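Local coordinates for protein inosine-uridine nucleoside N-ribohydrolase (Xanthomonas oryzae pv. oryzae, PDB 4KL0) that binds a calcium ion and probably hydrolyses the N-glycosyl bonds of nucleosides, at residues 175-180 with 210-214; 237-241 with 253-257; 281-286 with 307-313. All coordinates share one frame; numbering follows the deposited sequence.

How the contacts relate
Followed from the N terminus, the three contacts come in series, none nested in or crossing another. Contact 1 closes first, bringing helix 204-216 back onto strand 172-178 across a 29-residue connection. Contact 2 spans the short turn between helices 236-243 and 248-269. Contact 3 then joins the end of helix 278-285 to the loop before helix 317-325, and part of its connection, residues 287-300, is not modelled. Contacts 1 and 2 lie on opposite sides of the chain's centre, about 30 Å apart between centres. Contacts 2 and 3 touch through Trp308, tying the helical hairpin to the loop, while contact 1 belongs to the central sheet.

Contact 1: 175-180 with 210-214; sequences ITIMGG and LYRRA
Tyr211 and Ile177 meet where helix 204-216 lies against strand 172-178 in a beta-alpha-beta crossover, the repeating element of a Rossmann-like fold. The helix lies on the connection from this strand to its parallel neighbour, 221-224. Its short segment runs nearly antiparallel to the strand, at 160°, with an axis separation of 11.1 Å, which side chains from both partners fill.

Alternate strand residues serve opposite sides of the sheet. Ile175 and Ile177 point to the helix, whereas Thr176 and Met178 pack on helix 317-325, which carries the calcium ligand Asp318. Isoleucine suits a buried strand, because beta-branched residues favour extended backbone. In both, chi1 near -60° sets CG1 anti to the carbonyl carbon, and an extended chi2 carries CD1 outward to the helix. Ile175 CD1 reaches Ala214 CB at 3.8 Å; alanine is small, and the CA atoms of Ile175 and Ala214 come within 7.9 Å here. Ile177 CD1 has two partners: it meets Leu210 CD2 tip to tip at 4.1 Å and touches Tyr211 CE1 at 3.8 Å. Leu210 also packs on helix 155-163, so it joins two helices on this side of the sheet.

Tyr211 leaves the helix beside these aliphatic groups, and its ring stretches past Ile177 to the turn after the strand. A tyrosine is apt here, with an apolar ring for the core and a polar end for the backbone beyond. Gly179 has no side chain, so its CA can sit 3.9 Å from Tyr211 OH. Asn200 lies at the same place, donating to Gly180 O and weakly hydrogen-bonded to the phenol. The ring's reach ends at Gly180, whose N donates a weak, fairly straight bond to Tyr211 OH, 3.3 Å long with an angle of 160° at the hydrogen.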
loop_
_atom_site.group_PDB
_atom_site.type_symbol
_atom_site.label_atom_id
_atom_site.label_comp_id
_atom_site.label_asym_id
_atom_site.label_seq_id
_atom_site.Cartn_x
_atom_site.Cartn_y
_atom_site.Cartn_z
ATOM N N ILE A 175 -6.441 -12.499 -0.732
ATOM C CA ILE A 175 -5.934 -11.481 0.206
ATOM C C ILE A 175 -4.481 -11.265 -0.188
ATOM O O ILE A 175 -3.669 -12.200 -0.194
ATOM C CB ILE A 175 -5.990 -11.935 1.671
ATOM C CG1 ILE A 175 -7.420 -12.253 2.087
ATOM C CG2 ILE A 175 -5.327 -10.854 2.573
ATOM C CD1 ILE A 175 -7.545 -12.828 3.495
ATOM N N THR A 176 -4.118 -10.024 -0.495
ATOM C CA THR A 176 -2.763 -9.720 -0.950
ATOM C C THR A 176 -2.186 -8.750 0.058
ATOM O O THR A 176 -2.849 -7.773 0.428
ATOM C CB THR A 176 -2.767 -8.999 -2.343
ATOM O OG1 THR A 176 -3.508 -9.803 -3.278
ATOM C CG2 THR A 176 -1.375 -8.824 -2.925
ATOM N N ILE A 177 -0.993 -9.044 0.548
ATOM C CA ILE A 177 -0.501 -8.348 1.755
ATOM C C ILE A 177 0.925 -7.888 1.506
ATOM O O ILE A 177 1.742 -8.646 0.954
ATOM C CB ILE A 177 -0.417 -9.338 2.985
ATOM C CG1 ILE A 177 -1.784 -9.941 3.280
ATOM C CG2 ILE A 177 0.170 -8.620 4.244
ATOM C CD1 ILE A 177 -1.708 -11.124 4.326
ATOM N N MET A 178 1.266 -6.674 1.936
ATOM C CA MET A 178 2.634 -6.201 1.909
ATOM C C MET A 178 3.205 -6.612 3.258
ATOM O O MET A 178 2.912 -6.005 4.301
ATOM C CB MET A 178 2.614 -4.650 1.758
ATOM C CG MET A 178 3.953 -4.001 1.368
ATOM S SD MET A 178 5.292 -4.023 2.665
ATOM C CE MET A 178 6.467 -5.080 1.759
ATOM N N GLY A 179 3.960 -7.698 3.266
ATOM C CA GLY A 179 4.178 -8.357 4.544
ATOM C C GLY A 179 5.436 -9.207 4.466
ATOM O O GLY A 179 6.385 -8.818 3.830
ATOM N N GLY A 180 5.401 -10.349 5.144
ATOM C CA GLY A 180 6.548 -11.242 5.029
ATOM C C GLY A 180 6.199 -12.525 5.758
ATOM O O GLY A 180 5.387 -12.554 6.686
ATOM N N LEU A 210 -4.719 -13.420 11.020
ATOM C CA LEU A 210 -5.138 -13.249 9.630
ATOM C C LEU A 210 -4.526 -14.307 8.721
ATOM O O LEU A 210 -5.292 -14.944 7.945
ATOM C CB LEU A 210 -4.881 -11.801 9.118
ATOM C CG LEU A 210 -5.277 -11.551 7.669
ATOM C CD1 LEU A 210 -6.799 -11.450 7.505
ATOM C CD2 LEU A 210 -4.608 -10.261 7.156
ATOM N N TYR A 211 -3.195 -14.517 8.806
ATOM C CA TYR A 211 -2.482 -15.456 7.935
ATOM C C TYR A 211 -3.071 -16.822 8.198
ATOM O O TYR A 211 -3.354 -17.586 7.266
ATOM C CB TYR A 211 -1.001 -15.522 8.283
ATOM C CG TYR A 211 -0.108 -14.412 7.692
ATOM C CD1 TYR A 211 -0.436 -13.050 7.838
ATOM C CD2 TYR A 211 1.109 -14.722 7.039
ATOM C CE1 TYR A 211 0.413 -12.077 7.370
ATOM C CE2 TYR A 211 1.952 -13.733 6.581
ATOM C CZ TYR A 211 1.612 -12.397 6.759
ATOM O OH TYR A 211 2.454 -11.389 6.338
ATOM N N ARG A 212 -3.250 -17.131 9.479
ATOM C CA ARG A 212 -3.775 -18.443 9.858
ATOM C C ARG A 212 -5.215 -18.619 9.391
ATOM O O ARG A 212 -5.527 -19.645 8.788
ATOM C CB ARG A 212 -3.659 -18.644 11.380
ATOM C CG ARG A 212 -4.415 -19.897 11.878
ATOM C CD ARG A 212 -4.127 -20.144 13.367
ATOM N NE ARG A 212 -4.815 -19.164 14.200
ATOM C CZ ARG A 212 -4.179 -18.328 15.032
ATOM N NH1 ARG A 212 -2.849 -18.386 15.142
ATOM N NH2 ARG A 212 -4.874 -17.460 15.768
ATOM N N ARG A 213 -6.105 -17.667 9.665
ATOM C CA ARG A 213 -7.500 -17.872 9.352
ATOM C C ARG A 213 -7.766 -17.876 7.854
ATOM O O ARG A 213 -8.737 -18.498 7.415
ATOM C CB ARG A 213 -8.395 -16.873 10.073
ATOM C CG ARG A 213 -9.886 -17.153 10.044
ATOM C CD ARG A 213 -10.262 -18.350 10.979
ATOM N NE ARG A 213 -11.713 -18.606 11.000
ATOM C CZ ARG A 213 -12.248 -19.827 11.146
ATOM N NH1 ARG A 213 -11.445 -20.883 11.250
ATOM N NH2 ARG A 213 -13.576 -20.007 11.169
ATOM N N ALA A 214 -6.939 -17.179 7.069
ATOM C CA ALA A 214 -7.215 -17.063 5.654
ATOM C C ALA A 214 -7.009 -18.468 5.116
ATOM O O ALA A 214 -7.816 -18.984 4.321
ATOM C CB ALA A 214 -6.190 -16.075 4.994
#

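Contact 2: 237-241 with 253-257; sequences AFYEG and LRDVQ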
loop_
_atom_site.group_PDB
_atom_site.type_symbol
_atom_site.label_atom_id
_atom_site.label_comp_id
_atom_site.label_asym_id
_atom_site.label_seq_id
_atom_site.Cartn_x
_atom_site.Cartn_y
_atom_site.Cartn_z
ATOM N N ALA A 237 12.454 11.342 -10.258
ATOM C CA ALA A 237 11.696 11.878 -11.383
ATOM C C ALA A 237 10.259 11.397 -11.309
ATOM O O ALA A 237 9.350 12.084 -11.866
ATOM C CB ALA A 237 12.342 11.479 -12.734
ATOM N N PHE A 238 10.057 10.229 -10.683
ATOM C CA PHE A 238 8.684 9.704 -10.452
ATOM C C PHE A 238 7.853 10.743 -9.704
ATOM O O PHE A 238 6.744 11.078 -10.145
ATOM C CB PHE A 238 8.656 8.319 -9.767
ATOM C CG PHE A 238 7.258 7.885 -9.331
ATOM C CD1 PHE A 238 6.434 7.189 -10.212
ATOM C CD2 PHE A 238 6.787 8.202 -8.062
ATOM C CE1 PHE A 238 5.156 6.808 -9.829
ATOM C CE2 PHE A 238 5.544 7.824 -7.667
ATOM C CZ PHE A 238 4.709 7.113 -8.562
ATOM N N TYR A 239 8.400 11.292 -8.614
ATOM C CA TYR A 239 7.707 12.268 -7.774
ATOM C C TYR A 239 7.697 13.647 -8.426
ATOM O O TYR A 239 6.757 14.417 -8.249
ATOM C CB TYR A 239 8.377 12.358 -6.401
ATOM C CG TYR A 239 8.084 11.082 -5.573
ATOM C CD1 TYR A 239 6.894 10.978 -4.896
ATOM C CD2 TYR A 239 8.987 10.007 -5.504
ATOM C CE1 TYR A 239 6.570 9.872 -4.169
ATOM C CE2 TYR A 239 8.674 8.861 -4.773
ATOM C CZ TYR A 239 7.430 8.813 -4.126
ATOM O OH TYR A 239 7.039 7.758 -3.373
ATOM N N GLU A 240 8.770 13.982 -9.164
ATOM C CA GLU A 240 8.797 15.289 -9.794
ATOM C C GLU A 240 7.815 15.309 -10.949
ATOM O O GLU A 240 7.089 16.263 -11.078
ATOM C CB GLU A 240 10.213 15.698 -10.247
ATOM C CG GLU A 240 11.239 15.856 -9.063
ATOM C CD GLU A 240 11.064 17.087 -8.186
ATOM O OE1 GLU A 240 10.168 17.928 -8.432
ATOM O OE2 GLU A 240 11.834 17.238 -7.208
ATOM N N GLY A 241 7.740 14.206 -11.683
ATOM C CA GLY A 241 6.732 14.016 -12.737
ATOM C C GLY A 241 5.297 14.205 -12.309
ATOM O O GLY A 241 4.485 14.797 -13.018
ATOM N N LEU A 253 2.807 14.255 -2.549
ATOM C CA LEU A 253 3.675 13.073 -2.603
ATOM C C LEU A 253 5.121 13.492 -2.789
ATOM O O LEU A 253 6.021 12.979 -2.132
ATOM C CB LEU A 253 3.301 12.127 -3.742
ATOM C CG LEU A 253 1.993 11.378 -3.431
ATOM C CD1 LEU A 253 1.495 10.678 -4.702
ATOM C CD2 LEU A 253 2.237 10.372 -2.258
ATOM N N ARG A 254 5.383 14.419 -3.725
ATOM C CA ARG A 254 6.759 14.818 -3.904
ATOM C C ARG A 254 7.316 15.463 -2.625
ATOM O O ARG A 254 8.427 15.153 -2.220
ATOM C CB ARG A 254 6.842 15.759 -5.123
ATOM C CG ARG A 254 8.297 16.244 -5.420
ATOM C CD ARG A 254 8.720 17.521 -4.653
ATOM N NE ARG A 254 7.658 18.527 -4.512
ATOM C CZ ARG A 254 7.312 19.389 -5.460
ATOM N NH1 ARG A 254 7.946 19.357 -6.617
ATOM N NH2 ARG A 254 6.315 20.255 -5.262
ATOM N N ASP A 255 6.526 16.324 -1.986
ATOM C CA ASP A 255 7.002 17.022 -0.788
ATOM C C ASP A 255 7.233 16.032 0.365
ATOM O O ASP A 255 8.269 16.111 1.047
ATOM C CB ASP A 255 6.050 18.123 -0.345
ATOM C CG ASP A 255 6.020 19.301 -1.322
ATOM O OD1 ASP A 255 6.879 19.347 -2.240
ATOM O OD2 ASP A 255 5.121 20.152 -1.134
ATOM N N VAL A 256 6.330 15.074 0.553
ATOM C CA VAL A 256 6.588 14.117 1.649
ATOM C C VAL A 256 7.829 13.244 1.386
ATOM O O VAL A 256 8.637 12.958 2.303
ATOM C CB VAL A 256 5.333 13.233 1.979
ATOM C CG1 VAL A 256 4.261 14.086 2.423
ATOM C CG2 VAL A 256 4.945 12.422 0.839
ATOM N N GLN A 257 8.002 12.792 0.152
ATOM C CA GLN A 257 9.165 11.965 -0.110
ATOM C C GLN A 257 10.443 12.795 0.012
ATOM O O GLN A 257 11.434 12.385 0.623
ATOM C CB GLN A 257 9.074 11.281 -1.459
ATOM C CG GLN A 257 10.356 10.548 -1.802
ATOM C CD GLN A 257 10.603 9.329 -0.959
ATOM O OE1 GLN A 257 10.126 8.225 -1.279
ATOM N NE2 GLN A 257 11.319 9.514 0.144
HETATM O O HOH W 1 8.967 6.083 -2.666
#
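Tyr239 packed against Arg254 and Gln257 makes this a helix-helix contact, within a hairpin of the consecutive helices 236-243 and 248-269 packed against helix 41-54. The two segments run roughly antiparallel, at 143°, and their axes approach to 8.9 Å. Where the backbones are nearest, at Tyr239 and Arg254, Tyr239 O lies 3.4 Å from Arg254 CB, so backbone and aliphatic stem meet directly.

Tyr239 supplies most of its helix's buried surface. Its ring is held between two residues: Phe238 CD2 sits over one face, and Gln257 CB over the opposite face, 3.9 Å from the ring centroid in a CH-pi contact. Leu253 CB meets the ring edge in its plane, 3.9 Å from Tyr239 CD1. The flat ring thus fills a slot with little room to turn, while its hydroxyl stays available for water. Gln257 is well chosen for the other side, since its methylenes cover the ring and its amide, nearly perpendicular to it, brings a polar group to the same end. One water joins the two, accepting from Tyr239 OH at 2.7 Å and donating to Gln257 OE1 at 2.8 Å.

On the more exposed flank a salt-bridge network links Glu240, Arg254 and Asp255. The Arg254 chain, bent at both chi2 (-88°) and chi3, turns its guanidinium so that NH1 meets Glu240 OE1 at 3.2 Å on the syn side, 33° out of the carboxylate plane, while NE faces Asp255. The other carboxylate oxygen, Glu240 OE2, accepts from Trp308 NE1, so both oxygens of Glu240 are engaged.

Behind the hairpin lies helix 41-54, where Val44 receives Phe238, Tyr239 and Leu253, and Phe238 also reaches helix 358-372. Pro40, ahead of helix 41-54, touches both Tyr239 and Gln257.

Contact 3: 281-286 with 307-313; sequences FFRTFV and IWPQVTK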
loop_
_atom_site.group_PDB
_atom_site.type_symbol
_atom_site.label_atom_id
_atom_site.label_comp_id
_atom_site.label_asym_id
_atom_site.label_seq_id
_atom_site.Cartn_x
_atom_site.Cartn_y
_atom_site.Cartn_z
ATOM N N PHE A 281 23.647 5.416 3.309
ATOM C CA PHE A 281 22.712 6.250 2.551
ATOM C C PHE A 281 22.997 6.168 1.032
ATOM O O PHE A 281 22.078 5.905 0.232
ATOM C CB PHE A 281 22.750 7.690 3.015
ATOM C CG PHE A 281 21.710 8.552 2.357
ATOM C CD1 PHE A 281 21.904 9.051 1.068
ATOM C CD2 PHE A 281 20.551 8.898 3.039
ATOM C CE1 PHE A 281 20.934 9.834 0.442
ATOM C CE2 PHE A 281 19.584 9.699 2.409
ATOM C CZ PHE A 281 19.798 10.179 1.108
ATOM N N PHE A 282 24.249 6.411 0.634
ATOM C CA PHE A 282 24.609 6.222 -0.787
ATOM C C PHE A 282 24.298 4.787 -1.321
ATOM O O PHE A 282 23.794 4.605 -2.451
ATOM C CB PHE A 282 26.066 6.682 -1.048
ATOM C CG PHE A 282 26.186 8.168 -1.283
ATOM C CD1 PHE A 282 26.462 8.671 -2.560
ATOM C CD2 PHE A 282 25.958 9.058 -0.271
ATOM C CE1 PHE A 282 26.514 10.045 -2.795
ATOM C CE2 PHE A 282 26.014 10.429 -0.482
ATOM C CZ PHE A 282 26.303 10.936 -1.747
ATOM N N ARG A 283 24.541 3.768 -0.513
ATOM C CA ARG A 283 24.305 2.385 -0.929
ATOM C C ARG A 283 22.806 2.036 -0.983
ATOM O O ARG A 283 22.364 1.074 -1.647
ATOM C CB ARG A 283 25.055 1.448 0.021
ATOM C CG ARG A 283 24.682 -0.010 -0.046
ATOM C CD ARG A 283 25.586 -0.828 0.878
ATOM N NE ARG A 283 25.126 -0.938 2.272
ATOM C CZ ARG A 283 25.765 -0.415 3.326
ATOM N NH1 ARG A 283 26.874 0.288 3.161
ATOM N NH2 ARG A 283 25.294 -0.587 4.554
ATOM N N THR A 284 22.010 2.823 -0.278
ATOM C CA THR A 284 20.599 2.541 -0.231
ATOM C C THR A 284 19.860 3.321 -1.312
ATOM O O THR A 284 18.920 2.768 -1.917
ATOM C CB THR A 284 20.013 2.896 1.119
ATOM O OG1 THR A 284 20.540 2.004 2.108
ATOM C CG2 THR A 284 18.496 2.729 1.104
ATOM N N PHE A 285 20.255 4.569 -1.518
ATOM C CA PHE A 285 19.502 5.500 -2.382
ATOM C C PHE A 285 20.195 5.905 -3.668
ATOM O O PHE A 285 19.575 6.503 -4.569
ATOM C CB PHE A 285 19.103 6.763 -1.608
ATOM C CG PHE A 285 18.225 6.476 -0.425
ATOM C CD1 PHE A 285 16.872 6.149 -0.581
ATOM C CD2 PHE A 285 18.769 6.468 0.864
ATOM C CE1 PHE A 285 16.084 5.866 0.510
ATOM C CE2 PHE A 285 17.982 6.169 1.956
ATOM C CZ PHE A 285 16.629 5.887 1.777
ATOM N N VAL A 286 21.497 5.644 -3.747
ATOM C CA VAL A 286 22.234 6.123 -4.875
ATOM C C VAL A 286 22.782 4.942 -5.670
ATOM O O VAL A 286 22.659 4.939 -6.911
ATOM C CB VAL A 286 23.347 7.083 -4.458
ATOM C CG1 VAL A 286 24.137 7.546 -5.699
ATOM C CG2 VAL A 286 22.774 8.299 -3.704
ATOM N N ILE A 307 22.164 16.484 -2.757
ATOM C CA ILE A 307 21.959 15.031 -2.673
ATOM C C ILE A 307 20.704 14.528 -3.466
ATOM O O ILE A 307 20.778 13.506 -4.181
ATOM C CB ILE A 307 21.827 14.596 -1.195
ATOM C CG1 ILE A 307 23.183 14.774 -0.495
ATOM C CG2 ILE A 307 21.366 13.141 -1.131
ATOM C CD1 ILE A 307 24.234 13.800 -1.014
ATOM N N TRP A 308 19.593 15.245 -3.318
ATOM C CA TRP A 308 18.334 14.953 -4.061
ATOM C C TRP A 308 18.614 14.557 -5.509
ATOM O O TRP A 308 18.224 13.454 -5.947
ATOM C CB TRP A 308 17.349 16.120 -3.967
ATOM C CG TRP A 308 15.928 15.860 -4.546
ATOM C CD1 TRP A 308 15.249 16.651 -5.436
ATOM C CD2 TRP A 308 15.036 14.759 -4.229
ATOM N NE1 TRP A 308 14.000 16.113 -5.702
ATOM C CE2 TRP A 308 13.848 14.957 -4.965
ATOM C CE3 TRP A 308 15.137 13.631 -3.391
ATOM C CZ2 TRP A 308 12.762 14.067 -4.896
ATOM C CZ3 TRP A 308 14.057 12.751 -3.317
ATOM C CH2 TRP A 308 12.896 12.971 -4.064
ATOM N N PRO A 309 19.388 15.399 -6.261
ATOM C CA PRO A 309 19.696 14.990 -7.643
ATOM C C PRO A 309 20.473 13.684 -7.806
ATOM O O PRO A 309 20.424 13.022 -8.841
ATOM C CB PRO A 309 20.564 16.159 -8.172
ATOM C CG PRO A 309 20.197 17.326 -7.333
ATOM C CD PRO A 309 19.909 16.739 -5.950
ATOM N N GLN A 310 21.257 13.290 -6.822
ATOM C CA GLN A 310 21.977 12.030 -7.025
ATOM C C GLN A 310 21.144 10.777 -6.713
ATOM O O GLN A 310 21.525 9.618 -7.047
ATOM C CB GLN A 310 23.229 11.997 -6.155
ATOM C CG GLN A 310 24.336 12.928 -6.627
ATOM C CD GLN A 310 25.569 12.652 -5.829
ATOM O OE1 GLN A 310 26.022 11.506 -5.776
ATOM N NE2 GLN A 310 26.039 13.646 -5.098
ATOM N N VAL A 311 20.023 10.989 -6.029
ATOM C CA VAL A 311 19.228 9.823 -5.645
ATOM C C VAL A 311 18.608 9.229 -6.894
ATOM O O VAL A 311 18.112 9.984 -7.747
ATOM C CB VAL A 311 18.146 10.207 -4.624
ATOM C CG1 VAL A 311 17.141 9.055 -4.482
ATOM C CG2 VAL A 311 18.815 10.549 -3.285
ATOM N N THR A 312 18.684 7.905 -6.999
ATOM C CA THR A 312 18.078 7.114 -8.082
ATOM C C THR A 312 17.053 6.009 -7.652
ATOM O O THR A 312 16.330 5.450 -8.503
ATOM C CB THR A 312 19.190 6.427 -8.959
ATOM O OG1 THR A 312 19.768 5.325 -8.255
ATOM C CG2 THR A 312 20.281 7.420 -9.297
ATOM N N LYS A 313 16.967 5.685 -6.359
ATOM C CA LYS A 313 16.258 4.468 -5.950
ATOM C C LYS A 313 15.317 4.781 -4.786
ATOM O O LYS A 313 15.799 4.970 -3.662
ATOM C CB LYS A 313 17.257 3.428 -5.429
ATOM C CG LYS A 313 18.336 3.009 -6.445
ATOM C CD LYS A 313 19.031 1.712 -5.992
ATOM C CE LYS A 313 20.349 1.989 -5.252
ATOM N NZ LYS A 313 20.800 0.801 -4.435
HETATM O O HOH W 2 16.067 2.898 -1.760
#
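Phe285 O accepts hydrogen bonds from two successive backbone amides, Thr312 N at 2.9 Å and Lys313 N at 3.3 Å. Here the C-terminal end of helix 278-285 meets the loop that follows a 3-10 turn, 308-310, in the nucleoside hydrolase fold. Thr312 N approaches almost in line with the carbonyl bond, at 167°, whereas Lys313 N comes from above the carbonyl plane, 40° out of it. Two donors thus satisfy a carbonyl at the end of the helix.

Lys313 adds a further bond. Its chain, bent at chi3 (-97°), passes over the last turn and places NZ 3.2 Å from Arg283 O. A lysine is apt here, because its long chain can pack along backbone and its positive charge would probably be favoured by the negative end of the helix dipole. A water reinforces the join, donating to Thr284 O at 2.9 Å and to Lys313 O at 2.8 Å. Thr312 OG1 adds a weak bond to Val286 O, and the two methyls of Val286 pack on Gln310 O.

Beneath these polar links the packing is apolar. Val311 sets CG1 near Phe285 O and both methyls loosely by Phe285 CB, and touches Pro236 on helix 236-243. Phe285 packs on Leu261 and Leu264 of helix 248-269, and its CD2 lies over one face of the Phe281 ring, which also meets Trp265 edge-to-face. The broad rings of Phe281 and Phe282 pack on Ile307, which uses a branch for each: CG2 touches Phe281 CE1 at 3.7 Å and CD1 touches Phe282 CZ at 3.6 Å. Gln310, extended beyond CG, crosses Phe282 obliquely, and its OE1 comes to the ring edge, 3.4 Å from Phe282 CE1.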